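Local coordinates for Fe-regulated protein B (Neisseria meningitidis, PDB 4AIP), which is an outer-membrane iron transporter of the TonB-dependent receptor family, probably taking up iron or iron-siderophore complexes, at residues Q631-L640 with G652-G663. Numbering follows the deposited sequence.
Sequences QVGRTWTASL and GWRGRYVQKATG
Trp-636 and Gln-659 join side chain to side chain beside an antiparallel β-ladder: the indole NE1 donates to Gln-659 OE1 over 2.6 Å, nearly straight at 167° and on a carbonyl lone pair, with ring and amide almost coplanar. The same OE1 lies 3.2 Å over the centre of the Arg-634 guanidinium face, whose plane is steeply turned to the amide; the angles to NH1 and NH2 are too poor for a hydrogen bond, leaving a polar contact with the positive face. Gln-659 reaches both because its chain runs extended beyond CG (chi2 171°), while its backbone N is hydrogen-bonded to Arg-634 O. Along the ladder, paired backbone hydrogen bonds link Trp-636 with Tyr-657, Ala-638 with Gly-655 and Leu-640 with Trp-653. Where the regular ladder ends, one water bridges Arg-634 N to Lys-660 O and another Gln-631 N to Gly-663 O.

On the outward face, Trp-653 lays its indole back over Gly-655, whose N sits 3.5 Å from the ring plane, and its CH2 meets Ala-638 CB at 3.8 Å; Leu-640 CB abuts the ring edge. On the lumenal face, Thr-635 CG2 rests 3.8 Å above the centre of the Arg-656 guanidinium. The hairpin thus shows the two-faced chemistry of a TonB-dependent barrel wall: aromatic and aliphatic groups outside; on the other face, Thr-637 OG1 and Arg-656 NH1 hydrogen-bond to the plug backbone at Glu-91 O and Glu-92 O.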
ATOM      1  N   GLN B 631      -2.693 -37.991  15.355  1.00 21.64           N
ATOM      2  CA  GLN B 631      -2.118 -39.293  15.026  1.00 20.93           C
ATOM      3  C   GLN B 631      -1.945 -39.369  13.531  1.00 21.62           C
ATOM      4  O   GLN B 631      -2.888 -39.670  12.791  1.00 22.51           O
ATOM      5  CB  GLN B 631      -2.930 -40.497  15.532  1.00 21.54           C
ATOM      6  CG  GLN B 631      -2.290 -41.843  15.097  1.00 15.80           C
ATOM      7  CD  GLN B 631      -0.954 -42.103  15.746  1.00 15.95           C
ATOM      8  OE1 GLN B 631      -0.865 -42.424  16.926  1.00 20.61           O
ATOM      9  NE2 GLN B 631       0.096 -41.942  14.987  1.00 14.01           N
ATOM     10  N   VAL B 632      -0.708 -39.110  13.121  1.00 21.28           N
ATOM     11  CA  VAL B 632      -0.318 -38.941  11.730  1.00 20.05           C
ATOM     12  C   VAL B 632       0.086 -40.301  11.233  1.00 18.99           C
ATOM     13  O   VAL B 632       0.665 -41.071  11.989  1.00 18.86           O
ATOM     14  CB  VAL B 632       0.914 -37.991  11.656  1.00 20.24           C
ATOM     15  CG1 VAL B 632       1.570 -37.950  10.201  1.00 19.31           C
ATOM     16  CG2 VAL B 632       0.529 -36.581  12.171  1.00 18.71           C
ATOM     17  N   GLY B 633      -0.140 -40.584   9.963  1.00 17.73           N
ATOM     18  CA  GLY B 633       0.266 -41.878   9.457  1.00 16.88           C
ATOM     19  C   GLY B 633       1.770 -41.985   9.425  1.00 16.46           C
ATOM     20  O   GLY B 633       2.492 -40.976   9.372  1.00 17.19           O
ATOM     21  N   ARG B 634       2.271 -43.200   9.487  1.00 16.25           N
ATOM     22  CA  ARG B 634       3.675 -43.349   9.296  1.00 17.50           C
ATOM     23  C   ARG B 634       4.108 -42.693   7.978  1.00 17.81           C
ATOM     24  O   ARG B 634       3.464 -42.884   6.932  1.00 17.86           O
ATOM     25  CB  ARG B 634       4.006 -44.809   9.250  1.00 18.39           C
ATOM     26  CG  ARG B 634       5.434 -44.946   8.855  1.00 23.28           C
ATOM     27  CD  ARG B 634       6.113 -45.948   9.675  1.00 28.14           C
ATOM     28  NE  ARG B 634       6.401 -47.116   8.861  1.00 36.00           N
ATOM     29  CZ  ARG B 634       5.540 -48.097   8.644  1.00 39.20           C
ATOM     30  NH1 ARG B 634       4.326 -48.024   9.178  1.00 43.25           N
ATOM     31  NH2 ARG B 634       5.883 -49.139   7.893  1.00 37.69           N
ATOM     32  N   THR B 635       5.208 -41.947   8.006  1.00 17.80           N
ATOM     33  CA  THR B 635       5.529 -41.073   6.914  1.00 14.77           C
ATOM     34  C   THR B 635       6.845 -41.431   6.342  1.00 15.04           C
ATOM     35  O   THR B 635       7.849 -41.475   7.044  1.00 16.53           O
ATOM     36  CB  THR B 635       5.532 -39.617   7.409  1.00 15.94           C
ATOM     37  OG1 THR B 635       4.182 -39.229   7.704  1.00 17.60           O
ATOM     38  CG2 THR B 635       6.099 -38.649   6.392  1.00 13.07           C
ATOM     39  N   TRP B 636       6.842 -41.633   5.036  1.00 14.26           N
ATOM     40  CA  TRP B 636       8.052 -41.936   4.291  1.00 14.24           C
ATOM     41  C   TRP B 636       8.377 -40.757   3.398  1.00 14.31           C
ATOM     42  O   TRP B 636       7.492 -40.160   2.768  1.00 12.61           O
ATOM     43  CB  TRP B 636       7.812 -43.154   3.367  1.00 14.06           C
ATOM     44  CG  TRP B 636       7.419 -44.384   4.077  1.00 13.80           C
ATOM     45  CD1 TRP B 636       6.156 -44.716   4.553  1.00 18.18           C
ATOM     46  CD2 TRP B 636       8.260 -45.468   4.398  1.00 10.69           C
ATOM     47  NE1 TRP B 636       6.189 -45.939   5.140  1.00 18.93           N
ATOM     48  CE2 TRP B 636       7.467 -46.433   5.057  1.00 14.90           C
ATOM     49  CE3 TRP B 636       9.617 -45.722   4.203  1.00 15.00           C
ATOM     50  CZ2 TRP B 636       7.993 -47.615   5.556  1.00 14.33           C
ATOM     51  CZ3 TRP B 636      10.142 -46.948   4.676  1.00 16.62           C
ATOM     52  CH2 TRP B 636       9.336 -47.856   5.340  1.00 15.31           C
ATOM     53  N   THR B 637       9.656 -40.456   3.271  1.00 14.36           N
ATOM     54  CA  THR B 637      10.044 -39.450   2.293  1.00 14.10           C
ATOM     55  C   THR B 637      11.278 -39.943   1.623  1.00 14.08           C
ATOM     56  O   THR B 637      12.041 -40.657   2.225  1.00 14.23           O
ATOM     57  CB  THR B 637      10.378 -38.062   2.902  1.00 12.30           C
ATOM     58  OG1 THR B 637      11.525 -38.198   3.743  1.00 13.80           O
ATOM     59  CG2 THR B 637       9.216 -37.503   3.648  1.00 12.23           C
ATOM     60  N   ALA B 638      11.493 -39.495   0.400  1.00 13.87           N
ATOM     61  CA  ALA B 638      12.628 -39.920  -0.371  1.00 16.38           C
ATOM     62  C   ALA B 638      12.957 -38.831  -1.401  1.00 17.11           C
ATOM     63  O   ALA B 638      12.044 -38.139  -1.894  1.00 17.41           O
ATOM     64  CB  ALA B 638      12.281 -41.258  -1.133  1.00 17.52           C
ATOM     65  N   SER B 639      14.223 -38.772  -1.803  1.00 15.62           N
ATOM     66  CA  SER B 639      14.568 -37.929  -2.888  1.00 16.89           C
ATOM     67  C   SER B 639      15.701 -38.497  -3.734  1.00 17.65           C
ATOM     68  O   SER B 639      16.472 -39.301  -3.262  1.00 18.08           O
ATOM     69  CB  SER B 639      14.892 -36.529  -2.377  1.00 17.96           C
ATOM     70  OG  SER B 639      16.242 -36.435  -1.973  1.00 20.11           O
ATOM     71  N   LEU B 640      15.781 -38.055  -4.993  1.00 18.45           N
ATOM     72  CA  LEU B 640      16.780 -38.524  -5.949  1.00 18.53           C
ATOM     73  C   LEU B 640      17.146 -37.307  -6.802  1.00 17.65           C
ATOM     74  O   LEU B 640      16.284 -36.644  -7.347  1.00 17.80           O
ATOM     75  CB  LEU B 640      16.130 -39.609  -6.808  1.00 19.39           C
ATOM     76  CG  LEU B 640      16.878 -40.698  -7.564  1.00 22.98           C
ATOM     77  CD1 LEU B 640      17.984 -41.326  -6.734  1.00 30.06           C
ATOM     78  CD2 LEU B 640      15.870 -41.756  -7.977  1.00 26.07           C
ATOM     79  N   GLY B 652      15.808 -33.517 -10.375  1.00 14.50           N
ATOM     80  CA  GLY B 652      15.516 -34.567  -9.444  1.00 12.06           C
ATOM     81  C   GLY B 652      14.079 -34.726  -9.092  1.00 10.31           C
ATOM     82  O   GLY B 652      13.230 -34.050  -9.609  1.00 12.10           O
ATOM     83  N   TRP B 653      13.805 -35.694  -8.248  1.00 10.22           N
ATOM     84  CA  TRP B 653      12.456 -36.117  -7.956  1.00  9.94           C
ATOM     85  C   TRP B 653      12.419 -36.121  -6.444  1.00 11.01           C
ATOM     86  O   TRP B 653      13.470 -36.322  -5.803  1.00 11.33           O
ATOM     87  CB  TRP B 653      12.226 -37.553  -8.468  1.00  8.96           C
ATOM     88  CG  TRP B 653      11.082 -38.221  -7.702  1.00  9.15           C
ATOM     89  CD1 TRP B 653       9.753 -37.988  -7.873  1.00 12.16           C
ATOM     90  CD2 TRP B 653      11.184 -39.134  -6.600  1.00 11.54           C
ATOM     91  NE1 TRP B 653       9.009 -38.755  -6.995  1.00 15.19           N
ATOM     92  CE2 TRP B 653       9.865 -39.427  -6.172  1.00 14.17           C
ATOM     93  CE3 TRP B 653      12.267 -39.765  -5.943  1.00 15.33           C
ATOM     94  CZ2 TRP B 653       9.592 -40.332  -5.127  1.00 18.42           C
ATOM     95  CZ3 TRP B 653      12.003 -40.648  -4.904  1.00 13.94           C
ATOM     96  CH2 TRP B 653      10.672 -40.931  -4.514  1.00 17.76           C
ATOM     97  N   ARG B 654      11.235 -35.951  -5.865  1.00 10.86           N
ATOM     98  CA  ARG B 654      11.135 -35.977  -4.442  1.00 12.32           C
ATOM     99  C   ARG B 654       9.749 -36.478  -4.115  1.00 12.77           C
ATOM    100  O   ARG B 654       8.764 -36.043  -4.717  1.00 13.81           O
ATOM    101  CB  ARG B 654      11.408 -34.556  -3.909  1.00 13.00           C
ATOM    102  CG  ARG B 654      10.803 -34.180  -2.586  1.00 16.00           C
ATOM    103  CD  ARG B 654      11.272 -32.739  -2.121  1.00 21.52           C
ATOM    104  NE  ARG B 654      12.740 -32.573  -2.117  1.00 19.44           N
ATOM    105  CZ  ARG B 654      13.392 -31.675  -2.857  1.00 20.64           C
ATOM    106  NH1 ARG B 654      12.709 -30.843  -3.625  1.00 19.31           N
ATOM    107  NH2 ARG B 654      14.728 -31.576  -2.831  1.00 21.86           N
ATOM    108  N   GLY B 655       9.646 -37.383  -3.158  1.00 13.03           N
ATOM    109  CA  GLY B 655       8.302 -37.858  -2.823  1.00 13.42           C
ATOM    110  C   GLY B 655       8.090 -37.905  -1.335  1.00 12.26           C
ATOM    111  O   GLY B 655       9.058 -37.927  -0.583  1.00 12.00           O
ATOM    112  N   ARG B 656       6.831 -37.878  -0.925  1.00 10.92           N
ATOM    113  CA  ARG B 656       6.487 -37.992   0.453  1.00 11.89           C
ATOM    114  C   ARG B 656       5.228 -38.891   0.458  1.00 13.62           C
ATOM    115  O   ARG B 656       4.291 -38.693  -0.313  1.00 13.28           O
ATOM    116  CB  ARG B 656       6.260 -36.586   1.064  1.00 11.58           C
ATOM    117  CG  ARG B 656       5.679 -36.540   2.527  1.00  9.09           C
ATOM    118  CD  ARG B 656       5.372 -35.125   2.948  1.00  6.84           C
ATOM    119  NE  ARG B 656       4.951 -34.985   4.348  1.00 10.41           N
ATOM    120  CZ  ARG B 656       5.802 -34.891   5.390  1.00 10.98           C
ATOM    121  NH1 ARG B 656       7.138 -35.024   5.243  1.00  8.56           N
ATOM    122  NH2 ARG B 656       5.328 -34.707   6.608  1.00  6.38           N
ATOM    123  N   TYR B 657       5.256 -39.923   1.280  1.00 15.07           N
ATOM    124  CA  TYR B 657       4.175 -40.852   1.316  1.00 16.73           C
ATOM    125  C   TYR B 657       3.824 -40.968   2.734  1.00 16.64           C
ATOM    126  O   TYR B 657       4.699 -41.330   3.550  1.00 18.28           O
ATOM    127  CB  TYR B 657       4.576 -42.217   0.764  1.00 17.85           C
ATOM    128  CG  TYR B 657       3.398 -43.124   0.789  1.00 22.41           C
ATOM    129  CD1 TYR B 657       2.343 -42.945  -0.123  1.00 27.23           C
ATOM    130  CD2 TYR B 657       3.278 -44.142   1.765  1.00 26.41           C
ATOM    131  CE1 TYR B 657       1.187 -43.753  -0.065  1.00 27.38           C
ATOM    132  CE2 TYR B 657       2.142 -44.945   1.811  1.00 25.77           C
ATOM    133  CZ  TYR B 657       1.109 -44.734   0.913  1.00 25.72           C
ATOM    134  OH  TYR B 657      -0.001 -45.530   0.965  1.00 33.49           O
ATOM    135  N   VAL B 658       2.577 -40.620   3.055  1.00 15.71           N
ATOM    136  CA  VAL B 658       2.055 -40.828   4.389  1.00 13.65           C
ATOM    137  C   VAL B 658       0.980 -41.922   4.341  1.00 15.88           C
ATOM    138  O   VAL B 658      -0.007 -41.818   3.613  1.00 17.44           O
ATOM    139  CB  VAL B 658       1.622 -39.470   5.142  1.00 16.24           C
ATOM    140  CG1 VAL B 658       1.872 -38.211   4.329  1.00  7.37           C
ATOM    141  CG2 VAL B 658       0.203 -39.498   5.730  1.00 11.94           C
ATOM    142  N   GLN B 659       1.198 -42.983   5.106  1.00 16.57           N
ATOM    143  CA  GLN B 659       0.262 -44.092   5.239  1.00 16.41           C
ATOM    144  C   GLN B 659      -1.018 -43.742   5.979  1.00 16.31           C
ATOM    145  O   GLN B 659      -1.147 -42.701   6.650  1.00 13.13           O
ATOM    146  CB  GLN B 659       0.916 -45.236   6.005  1.00 17.46           C
ATOM    147  CG  GLN B 659       1.987 -45.941   5.209  1.00 17.31           C
ATOM    148  CD  GLN B 659       2.759 -46.910   6.082  1.00 21.21           C
ATOM    149  OE1 GLN B 659       3.973 -47.065   5.948  1.00 24.06           O
ATOM    150  NE2 GLN B 659       2.057 -47.551   6.994  1.00 15.94           N
ATOM    151  N   LYS B 660      -1.968 -44.649   5.814  1.00 17.05           N
ATOM    152  CA  LYS B 660      -3.275 -44.576   6.447  1.00 19.02           C
ATOM    153  C   LYS B 660      -3.055 -44.558   7.951  1.00 17.58           C
ATOM    154  O   LYS B 660      -2.171 -45.254   8.473  1.00 17.18           O
ATOM    155  CB  LYS B 660      -4.100 -45.811   6.067  1.00 20.34           C
ATOM    156  CG  LYS B 660      -5.566 -45.721   6.480  1.00 22.52           C
ATOM    157  CD  LYS B 660      -6.042 -47.103   6.886  1.00 21.83           C
ATOM    158  CE  LYS B 660      -7.516 -47.082   7.111  1.00 23.35           C
ATOM    159  NZ  LYS B 660      -8.113 -48.427   6.779  1.00 22.09           N
ATOM    160  N   ALA B 661      -3.851 -43.739   8.629  1.00 17.42           N
ATOM    161  CA  ALA B 661      -3.731 -43.523  10.077  1.00 17.32           C
ATOM    162  C   ALA B 661      -5.081 -43.774  10.632  1.00 17.75           C
ATOM    163  O   ALA B 661      -6.072 -43.580   9.897  1.00 18.01           O
ATOM    164  CB  ALA B 661      -3.312 -42.068  10.390  1.00 16.93           C
ATOM    165  N   THR B 662      -5.113 -44.104  11.926  1.00 18.32           N
ATOM    166  CA  THR B 662      -6.302 -44.563  12.654  1.00 19.65           C
ATOM    167  C   THR B 662      -6.217 -44.005  14.097  1.00 22.44           C
ATOM    168  O   THR B 662      -5.145 -44.039  14.743  1.00 20.30           O
ATOM    169  CB  THR B 662      -6.341 -46.179  12.711  1.00 19.84           C
ATOM    170  OG1 THR B 662      -6.830 -46.743  11.469  1.00 19.31           O
ATOM    171  CG2 THR B 662      -7.224 -46.661  13.771  1.00 20.94           C
ATOM    172  N   GLY B 663      -7.337 -43.501  14.628  1.00 23.66           N
ATOM    173  CA  GLY B 663      -7.403 -43.246  16.057  1.00 24.93           C
ATOM    174  C   GLY B 663      -7.143 -41.807  16.461  1.00 26.07           C
ATOM    175  O   GLY B 663      -6.356 -41.060  15.817  1.00 28.35           O
TER
HETATM  176  O   HOH W   1      -5.447 -38.238  15.526  1.00 12.25           O
HETATM  177  O   HOH W   2       0.375 -45.305   9.773  1.00  5.90           O